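Putative cell wall hydrolase phosphatase-associated protein (Clostridioides difficile, PDB 7CFL) probably acts as a cysteine-type endopeptidase of the NlpC/P60 (C40) family, an autolysin that cleaves cell-wall peptides, seen here as its catalytic domain. Local coordinates at residues F44-M49 against I57-R62; M106-S111 against S125-R130. All coordinates share one frame; numbering follows the deposited sequence.

Contact 1: F44-M49 against I57-R62; sequences FTQYVM and IPRVSR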
ATOM      1  N   PHE A  44      -0.481   1.781   7.524  1.00 20.64           N
ATOM      2  CA  PHE A  44      -1.485   2.522   6.741  1.00 21.88           C
ATOM      3  C   PHE A  44      -2.431   1.539   6.084  1.00 20.16           C
ATOM      4  O   PHE A  44      -3.657   1.650   6.206  1.00 20.89           O
ATOM      5  CB  PHE A  44      -0.807   3.366   5.668  1.00 19.77           C
ATOM      6  CG  PHE A  44      -1.764   4.111   4.776  1.00 22.66           C
ATOM      7  CD1 PHE A  44      -2.545   5.152   5.258  1.00 22.31           C
ATOM      8  CD2 PHE A  44      -1.877   3.757   3.440  1.00 21.91           C
ATOM      9  CE1 PHE A  44      -3.419   5.827   4.417  1.00 21.25           C
ATOM     10  CE2 PHE A  44      -2.753   4.433   2.607  1.00 25.09           C
ATOM     11  CZ  PHE A  44      -3.511   5.475   3.090  1.00 23.27           C
ATOM     12  N   THR A  45      -1.881   0.590   5.338  1.00 20.55           N
ATOM     13  CA  THR A  45      -2.769  -0.396   4.671  1.00 18.42           C
ATOM     14  C   THR A  45      -3.568  -1.196   5.707  1.00 18.21           C
ATOM     15  O   THR A  45      -4.785  -1.328   5.523  1.00 18.89           O
ATOM     16  CB  THR A  45      -2.006  -1.281   3.692  1.00 21.41           C
ATOM     17  OG1 THR A  45      -0.965  -2.000   4.351  1.00 18.73           O
ATOM     18  CG2 THR A  45      -1.429  -0.467   2.567  1.00 20.76           C
ATOM     19  N   GLN A  46      -2.936  -1.688   6.785  1.00 20.57           N
ATOM     20  CA  GLN A  46      -3.692  -2.391   7.849  1.00 18.86           C
ATOM     21  C   GLN A  46      -4.842  -1.505   8.348  1.00 19.08           C
ATOM     22  O   GLN A  46      -5.954  -2.020   8.522  1.00 18.74           O
ATOM     23  CB  GLN A  46      -2.787  -2.860   8.988  1.00 22.07           C
ATOM     24  CG  GLN A  46      -3.434  -3.933   9.844  1.00 22.59           C
ATOM     25  CD  GLN A  46      -2.604  -4.248  11.057  1.00 22.69           C
ATOM     26  OE1 GLN A  46      -2.305  -3.344  11.857  1.00 25.66           O
ATOM     27  NE2 GLN A  46      -2.310  -5.512  11.257  1.00 25.19           N
ATOM     28  N   TYR A  47      -4.546  -0.270   8.772  1.00 20.96           N
ATOM     29  CA  TYR A  47      -5.545   0.625   9.390  1.00 24.38           C
ATOM     30  C   TYR A  47      -6.704   0.911   8.420  1.00 18.07           C
ATOM     31  O   TYR A  47      -7.916   0.821   8.793  1.00 19.17           O
ATOM     32  CB  TYR A  47      -4.851   1.914   9.804  1.00 23.92           C
ATOM     33  CG  TYR A  47      -5.776   2.921  10.443  1.00 20.05           C
ATOM     34  CD1 TYR A  47      -6.133   2.837  11.788  1.00 28.63           C
ATOM     35  CD2 TYR A  47      -6.258   3.993   9.713  1.00 21.88           C
ATOM     36  CE1 TYR A  47      -6.966   3.783  12.364  1.00 31.20           C
ATOM     37  CE2 TYR A  47      -7.086   4.944  10.267  1.00 24.48           C
ATOM     38  CZ  TYR A  47      -7.428   4.850  11.606  1.00 32.35           C
ATOM     39  OH  TYR A  47      -8.225   5.811  12.142  1.00 35.60           O
ATOM     40  N   VAL A  48      -6.359   1.194   7.156  1.00 18.52           N
ATOM     41  CA  VAL A  48      -7.386   1.527   6.135  1.00 22.10           C
ATOM     42  C   VAL A  48      -8.298   0.299   5.978  1.00 21.37           C
ATOM     43  O   VAL A  48      -9.517   0.480   5.980  1.00 18.40           O
ATOM     44  CB  VAL A  48      -6.742   1.943   4.794  1.00 21.09           C
ATOM     45  CG1 VAL A  48      -7.723   1.820   3.621  1.00 19.94           C
ATOM     46  CG2 VAL A  48      -6.134   3.333   4.870  1.00 22.92           C
ATOM     47  N   MET A  49      -7.732  -0.889   5.768  1.00 20.43           N
ATOM     48  CA  MET A  49      -8.520  -2.137   5.567  1.00 20.94           C
ATOM     49  C   MET A  49      -9.438  -2.419   6.760  1.00 23.34           C
ATOM     50  O   MET A  49     -10.620  -2.754   6.549  1.00 23.35           O
ATOM     51  CB  MET A  49      -7.586  -3.318   5.294  1.00 20.87           C
ATOM     52  CG  MET A  49      -7.037  -3.337   3.841  1.00 23.02           C
ATOM     53  SD  MET A  49      -8.327  -3.229   2.553  1.00 24.00           S
ATOM     54  CE  MET A  49      -7.267  -2.764   1.184  1.00 26.90           C
ATOM     55  N   ILE A  57      -5.714  -7.560   7.715  1.00 21.60           N
ATOM     56  CA  ILE A  57      -4.478  -7.999   6.999  1.00 21.26           C
ATOM     57  C   ILE A  57      -3.316  -7.997   7.986  1.00 23.52           C
ATOM     58  O   ILE A  57      -3.377  -7.302   9.041  1.00 22.76           O
ATOM     59  CB  ILE A  57      -4.206  -7.133   5.753  1.00 22.54           C
ATOM     60  CG1 ILE A  57      -3.626  -5.768   6.111  1.00 18.60           C
ATOM     61  CG2 ILE A  57      -5.464  -7.040   4.881  1.00 22.38           C
ATOM     62  CD1 ILE A  57      -3.474  -4.803   4.960  1.00 19.51           C
ATOM     63  N   PRO A  58      -2.227  -8.724   7.655  1.00 22.05           N
ATOM     64  CA  PRO A  58      -1.007  -8.725   8.465  1.00 24.50           C
ATOM     65  C   PRO A  58      -0.413  -7.336   8.700  1.00 21.38           C
ATOM     66  O   PRO A  58      -0.682  -6.406   7.970  1.00 21.47           O
ATOM     67  CB  PRO A  58      -0.005  -9.559   7.649  1.00 26.28           C
ATOM     68  CG  PRO A  58      -0.893 -10.505   6.855  1.00 25.25           C
ATOM     69  CD  PRO A  58      -2.126  -9.687   6.537  1.00 19.85           C
ATOM     70  N   ARG A  59       0.369  -7.234   9.780  1.00 24.34           N
ATOM     71  CA  ARG A  59       0.993  -5.954  10.191  1.00 24.91           C
ATOM     72  C   ARG A  59       2.072  -5.496   9.218  1.00 24.11           C
ATOM     73  O   ARG A  59       2.009  -4.305   8.890  1.00 25.50           O
ATOM     74  CB  ARG A  59       1.563  -6.053  11.602  1.00 24.10           C
ATOM     75  CG  ARG A  59       2.281  -4.790  12.070  1.00 25.26           C
ATOM     76  CD  ARG A  59       1.383  -3.569  12.031  1.00 27.13           C
ATOM     77  NE  ARG A  59       2.033  -2.325  12.412  1.00 24.51           N
ATOM     78  CZ  ARG A  59       2.755  -1.535  11.610  1.00 24.63           C
ATOM     79  NH1 ARG A  59       2.967  -1.847  10.330  1.00 24.94           N
ATOM     80  NH2 ARG A  59       3.248  -0.406  12.101  1.00 27.04           N
ATOM     81  N   VAL A  60       3.008  -6.361   8.784  1.00 22.74           N
ATOM     82  CA  VAL A  60       4.208  -5.871   8.034  1.00 22.85           C
ATOM     83  C   VAL A  60       4.048  -6.195   6.545  1.00 20.91           C
ATOM     84  O   VAL A  60       3.339  -7.169   6.202  1.00 22.62           O
ATOM     85  CB  VAL A  60       5.552  -6.376   8.597  1.00 24.75           C
ATOM     86  CG1 VAL A  60       5.724  -5.979  10.058  1.00 27.47           C
ATOM     87  CG2 VAL A  60       5.727  -7.864   8.421  1.00 29.21           C
ATOM     88  N   SER A  61       4.742  -5.426   5.720  1.00 20.59           N
ATOM     89  CA  SER A  61       4.597  -5.479   4.240  0.50 22.92           C
ATOM     90  C   SER A  61       4.893  -6.890   3.709  1.00 22.48           C
ATOM     91  O   SER A  61       4.062  -7.366   2.903  1.00 24.62           O
ATOM     92  CB  SER A  61       5.421  -4.413   3.557  0.50 19.62           C
ATOM     93  OG  SER A  61       6.811  -4.584   3.774  0.50 23.70           O
ATOM     94  N   ARG A  62       5.968  -7.550   4.171  1.00 21.55           N
ATOM     95  CA  ARG A  62       6.395  -8.883   3.666  1.00 22.55           C
ATOM     96  C   ARG A  62       5.327  -9.942   3.953  1.00 22.58           C
ATOM     97  O   ARG A  62       5.191 -10.879   3.132  1.00 26.23           O
ATOM     98  CB  ARG A  62       7.793  -9.286   4.154  1.00 26.57           C
ATOM     99  CG  ARG A  62       7.977  -9.383   5.657  1.00 33.38           C
ATOM    100  CD  ARG A  62       9.439  -9.217   6.068  1.00 43.49           C
ATOM    101  NE  ARG A  62       9.564  -9.050   7.515  1.00 46.69           N
ATOM    102  CZ  ARG A  62       9.693  -7.892   8.180  1.00 47.86           C
ATOM    103  NH1 ARG A  62       9.744  -6.726   7.555  1.00 48.97           N
ATOM    104  NH2 ARG A  62       9.772  -7.911   9.500  1.00 57.95           N
TER
HETATM  105  O   HOH W   1      -6.509  -4.738   8.587  1.00 22.31           O
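Gln46 reaches from helix 41-53 to the backbone of the incoming loop, where its NE2 donates to Ile57 O at 3.0 Å. The bond is nearly straight (168° at the hydrogen) and lies in both the carbonyl plane of Ile57 and the amide plane of Gln46, which helps to set the amide's rotation. CG stands anti to the backbone N (chi1 -162°) and the chain runs on extended, carrying the amide to the Ile57 carbonyl and past Arg59 CA. The other amide atom, OE1, lies 3.7 Å from Arg59 CD; the two side chains cross at about a right angle, and the amide plane is steeply turned from the guanidinium. The Ile57 side chain packs on the helix beside the Gln46 stem. Its chi1 of 76° sends CG1 alongside the helix, 3.8 Å from Gln46 CA. CD1 then ends 3.7 Å from Thr45 C and 4.0 Å from Met49 CG, against the helix backbone at Thr45 and the Met49 side chain. A water ties the backbones together, donating to Gln46 O at 2.8 Å and accepting from Ile57 N at 3.1 Å, so both peptide ends of Ile57 are bonded toward the helix. Arg59 turns its charge elsewhere, to salt bridges with Asp40 and Glu34, while Thr45 OG1 bonds Gln64 of helix 61-64, with Val60 at its N-cap position. Thr45, Met49 and Ile57 touch Leu81 of strand 81-84, and Val48 and Met49 pack on Val17 of helix 13-22, placing helix 41-53 against the antiparallel sheet of the papain-like NlpC/P60 domain.

Contact 2: M106-S111 against S125-R130; sequences MIHASS and SYYSSR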
ATOM      1  N   MET A 106      -1.300   4.633  -6.800  1.00 23.83           N
ATOM      2  CA  MET A 106      -1.577   3.999  -5.498  1.00 19.67           C
ATOM      3  C   MET A 106      -1.546   5.085  -4.423  1.00 18.70           C
ATOM      4  O   MET A 106      -0.827   6.091  -4.597  1.00 21.63           O
ATOM      5  CB  MET A 106      -0.540   2.937  -5.125  1.00 20.80           C
ATOM      6  CG  MET A 106       0.905   3.467  -5.091  1.00 20.85           C
ATOM      7  SD  MET A 106       2.029   2.209  -4.528  0.75 20.89           S
ATOM      8  CE  MET A 106       3.597   3.041  -4.674  1.00 23.87           C
ATOM      9  N   ILE A 107      -2.307   4.848  -3.383  1.00 19.22           N
ATOM     10  CA  ILE A 107      -2.185   5.676  -2.151  1.00 20.36           C
ATOM     11  C   ILE A 107      -1.312   4.905  -1.157  1.00 22.50           C
ATOM     12  O   ILE A 107      -1.505   3.711  -0.982  1.00 21.57           O
ATOM     13  CB  ILE A 107      -3.551   6.090  -1.598  1.00 21.28           C
ATOM     14  CG1 ILE A 107      -3.418   7.076  -0.404  1.00 22.04           C
ATOM     15  CG2 ILE A 107      -4.367   4.879  -1.193  1.00 21.19           C
ATOM     16  CD1 ILE A 107      -4.684   7.856  -0.172  1.00 24.69           C
ATOM     17  N   HIS A 108      -0.441   5.614  -0.418  1.00 20.00           N
ATOM     18  CA  HIS A 108       0.519   4.936   0.483  1.00 20.76           C
ATOM     19  C   HIS A 108       1.089   5.937   1.472  1.00 20.20           C
ATOM     20  O   HIS A 108       1.056   7.146   1.203  1.00 22.37           O
ATOM     21  CB  HIS A 108       1.639   4.201  -0.279  1.00 24.45           C
ATOM     22  CG  HIS A 108       2.497   5.060  -1.139  1.00 19.58           C
ATOM     23  ND1 HIS A 108       3.874   4.909  -1.201  1.00 24.21           N
ATOM     24  CD2 HIS A 108       2.207   6.117  -1.923  1.00 21.53           C
ATOM     25  CE1 HIS A 108       4.374   5.801  -2.026  1.00 28.18           C
ATOM     26  NE2 HIS A 108       3.378   6.550  -2.481  1.00 26.74           N
ATOM     27  N   ALA A 109       1.720   5.391   2.484  1.00 20.92           N
ATOM     28  CA  ALA A 109       2.445   6.198   3.483  1.00 21.21           C
ATOM     29  C   ALA A 109       3.908   6.215   2.999  1.00 27.61           C
ATOM     30  O   ALA A 109       4.624   5.208   3.199  1.00 31.04           O
ATOM     31  CB  ALA A 109       2.278   5.538   4.791  1.00 18.69           C
ATOM     32  N   SER A 110       4.327   7.262   2.299  1.00 29.10           N
ATOM     33  CA  SER A 110       5.633   7.284   1.603  1.00 35.63           C
ATOM     34  C   SER A 110       6.710   7.693   2.603  1.00 37.00           C
ATOM     35  O   SER A 110       6.618   8.808   3.137  1.00 37.86           O
ATOM     36  CB  SER A 110       5.626   8.192   0.419  1.00 36.38           C
ATOM     37  OG  SER A 110       6.957   8.466   0.035  1.00 35.58           O
ATOM     38  N   SER A 111       7.750   6.876   2.763  1.00 44.02           N
ATOM     39  CA  SER A 111       8.992   7.267   3.476  0.70 42.88           C
ATOM     40  C   SER A 111      10.009   7.898   2.506  1.00 48.38           C
ATOM     41  O   SER A 111      11.175   8.061   2.911  1.00 56.21           O
ATOM     42  CB  SER A 111       9.555   6.097   4.206  1.00 37.19           C
ATOM     43  OG  SER A 111      10.151   5.198   3.296  1.00 48.22           O
ATOM     44  N   SER A 125       9.370   5.595 -13.053  1.00 40.38           N
ATOM     45  CA  SER A 125      10.703   4.945 -13.126  1.00 44.32           C
ATOM     46  C   SER A 125      11.077   4.392 -11.746  1.00 48.86           C
ATOM     47  O   SER A 125      11.553   3.240 -11.692  1.00 56.85           O
ATOM     48  CB  SER A 125      11.760   5.876 -13.674  1.00 53.66           C
ATOM     49  OG  SER A 125      11.953   7.004 -12.831  1.00 55.58           O
ATOM     50  N   TYR A 126      10.819   5.152 -10.675  1.00 41.95           N
ATOM     51  CA  TYR A 126      11.210   4.776  -9.294  1.00 45.91           C
ATOM     52  C   TYR A 126      10.514   3.473  -8.875  1.00 43.78           C
ATOM     53  O   TYR A 126      11.236   2.512  -8.511  1.00 56.61           O
ATOM     54  CB  TYR A 126      10.955   5.908  -8.293  1.00 48.72           C
ATOM     55  CG  TYR A 126      11.460   5.619  -6.898  1.00 63.30           C
ATOM     56  CD1 TYR A 126      12.682   4.988  -6.691  1.00 61.17           C
ATOM     57  CD2 TYR A 126      10.728   5.987  -5.775  1.00 64.36           C
ATOM     58  CE1 TYR A 126      13.156   4.720  -5.418  1.00 59.92           C
ATOM     59  CE2 TYR A 126      11.189   5.728  -4.490  1.00 62.65           C
ATOM     60  CZ  TYR A 126      12.407   5.090  -4.314  1.00 65.02           C
ATOM     61  OH  TYR A 126      12.876   4.826  -3.061  1.00 67.62           O
ATOM     62  N   TYR A 127       9.181   3.409  -8.927  1.00 28.59           N
ATOM     63  CA  TYR A 127       8.420   2.243  -8.393  1.00 28.45           C
ATOM     64  C   TYR A 127       8.466   1.042  -9.354  1.00 32.72           C
ATOM     65  O   TYR A 127       8.572  -0.088  -8.855  1.00 33.81           O
ATOM     66  CB  TYR A 127       7.000   2.636  -7.986  1.00 31.93           C
ATOM     67  CG  TYR A 127       6.974   3.605  -6.827  1.00 27.15           C
ATOM     68  CD1 TYR A 127       7.152   3.192  -5.515  1.00 32.65           C
ATOM     69  CD2 TYR A 127       6.798   4.953  -7.056  1.00 26.23           C
ATOM     70  CE1 TYR A 127       7.133   4.096  -4.464  1.00 31.10           C
ATOM     71  CE2 TYR A 127       6.783   5.874  -6.019  1.00 32.91           C
ATOM     72  CZ  TYR A 127       6.960   5.444  -4.719  1.00 34.92           C
ATOM     73  OH  TYR A 127       6.959   6.354  -3.696  1.00 42.04           O
ATOM     74  N   SER A 128       8.399   1.255 -10.667  1.00 32.68           N
ATOM     75  CA  SER A 128       8.131   0.158 -11.634  1.00 31.97           C
ATOM     76  C   SER A 128       9.153  -0.989 -11.481  1.00 32.11           C
ATOM     77  O   SER A 128       8.736  -2.165 -11.402  1.00 32.44           O
ATOM     78  CB  SER A 128       8.080   0.667 -13.051  1.00 35.87           C
ATOM     79  OG  SER A 128       7.556  -0.338 -13.904  1.00 38.53           O
ATOM     80  N   SER A 129      10.452  -0.684 -11.414  1.00 30.32           N
ATOM     81  CA  SER A 129      11.536  -1.703 -11.311  1.00 38.72           C
ATOM     82  C   SER A 129      11.512  -2.431  -9.948  1.00 32.52           C
ATOM     83  O   SER A 129      12.048  -3.551  -9.866  1.00 36.67           O
ATOM     84  CB  SER A 129      12.890  -1.086 -11.607  1.00 40.61           C
ATOM     85  OG  SER A 129      13.297  -0.199 -10.574  1.00 42.97           O
ATOM     86  N   ARG A 130      10.900  -1.838  -8.915  1.00 29.97           N
ATOM     87  CA  ARG A 130      10.859  -2.400  -7.537  1.00 29.08           C
ATOM     88  C   ARG A 130       9.582  -3.223  -7.301  1.00 29.45           C
ATOM     89  O   ARG A 130       9.509  -3.929  -6.265  1.00 27.94           O
ATOM     90  CB  ARG A 130      10.959  -1.258  -6.522  1.00 29.55           C
ATOM     91  CG  ARG A 130      12.268  -0.488  -6.586  1.00 31.98           C
ATOM     92  CD  ARG A 130      12.165   0.858  -5.893  1.00 41.30           C
ATOM     93  NE  ARG A 130      11.891   0.675  -4.484  1.00 44.12           N
ATOM     94  CZ  ARG A 130      11.057   1.409  -3.742  1.00 57.70           C
ATOM     95  NH1 ARG A 130      10.358   2.407  -4.271  1.00 62.07           N
ATOM     96  NH2 ARG A 130      10.911   1.128  -2.457  1.00 60.84           N
TER
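Tyr127 is gripped by two side chains of strand 105-110. Met106 CE lies over one face of its ring, 3.8 Å from the centroid and 20° off the normal, a CH-pi contact; Tyr126 CD2 lies over the rim of the opposite face. His108 meets the other end of the tyrosine: its CE1 lies 3.1 Å from Tyr127 OH, which sits in the plane of the imidazole at its edge. The rings are almost perpendicular (83°), with centroids 5.6 Å apart in an oblique pairing. Met106 serves both aromatics, for CE also stands 3.9 Å above the His108 plane, over the ring centre. A first torsion of 57° turns CG toward the tyrosine, and an extended chain beyond it carries the methyl into that corner. Ser110 OG is farther off, 4.3 Å from Tyr127 OH, and bonds Gly112 N instead. In the next shell, His108 ND1 bonds His96 NE2 and NE2 bonds Ser120 OG, while backbone bonds to Thr118 and Ser120 seat this strand against strand 118-121. Both imidazole nitrogens are thus engaged, leaving the carbon between them to face the phenol oxygen, an approach of C-H to O kind. With its rotation fixed by these bonds and one face backed by the methionine methyl, His108 is well placed to orient His96, consistent with the paired histidines of NlpC/P60 active sites.

Contacts 1 and 2 lie on opposite sides of the chain's centre, about 16 Å apart between their own centres, yet one residue bridges them. Phe44, on the side of helix 41-53 turned from residues 57-62, packs on strand 105-110: its CZ is 3.8 Å from Ile107 CG1 and its CB 3.9 Å from Ala109 CB. The start of that helix carries the family's presumed cysteine nucleophile; contact 1 packs the loop 57-62 on that same helix, while contact 2 includes His108, the bonded partner of His96, in what is probably the same active site. A citrate, probably from crystallisation, lies about 3 Å (nearest atoms) from the Arg59 side chain and bonds Ser61 N, perhaps marking a neighbouring pocket.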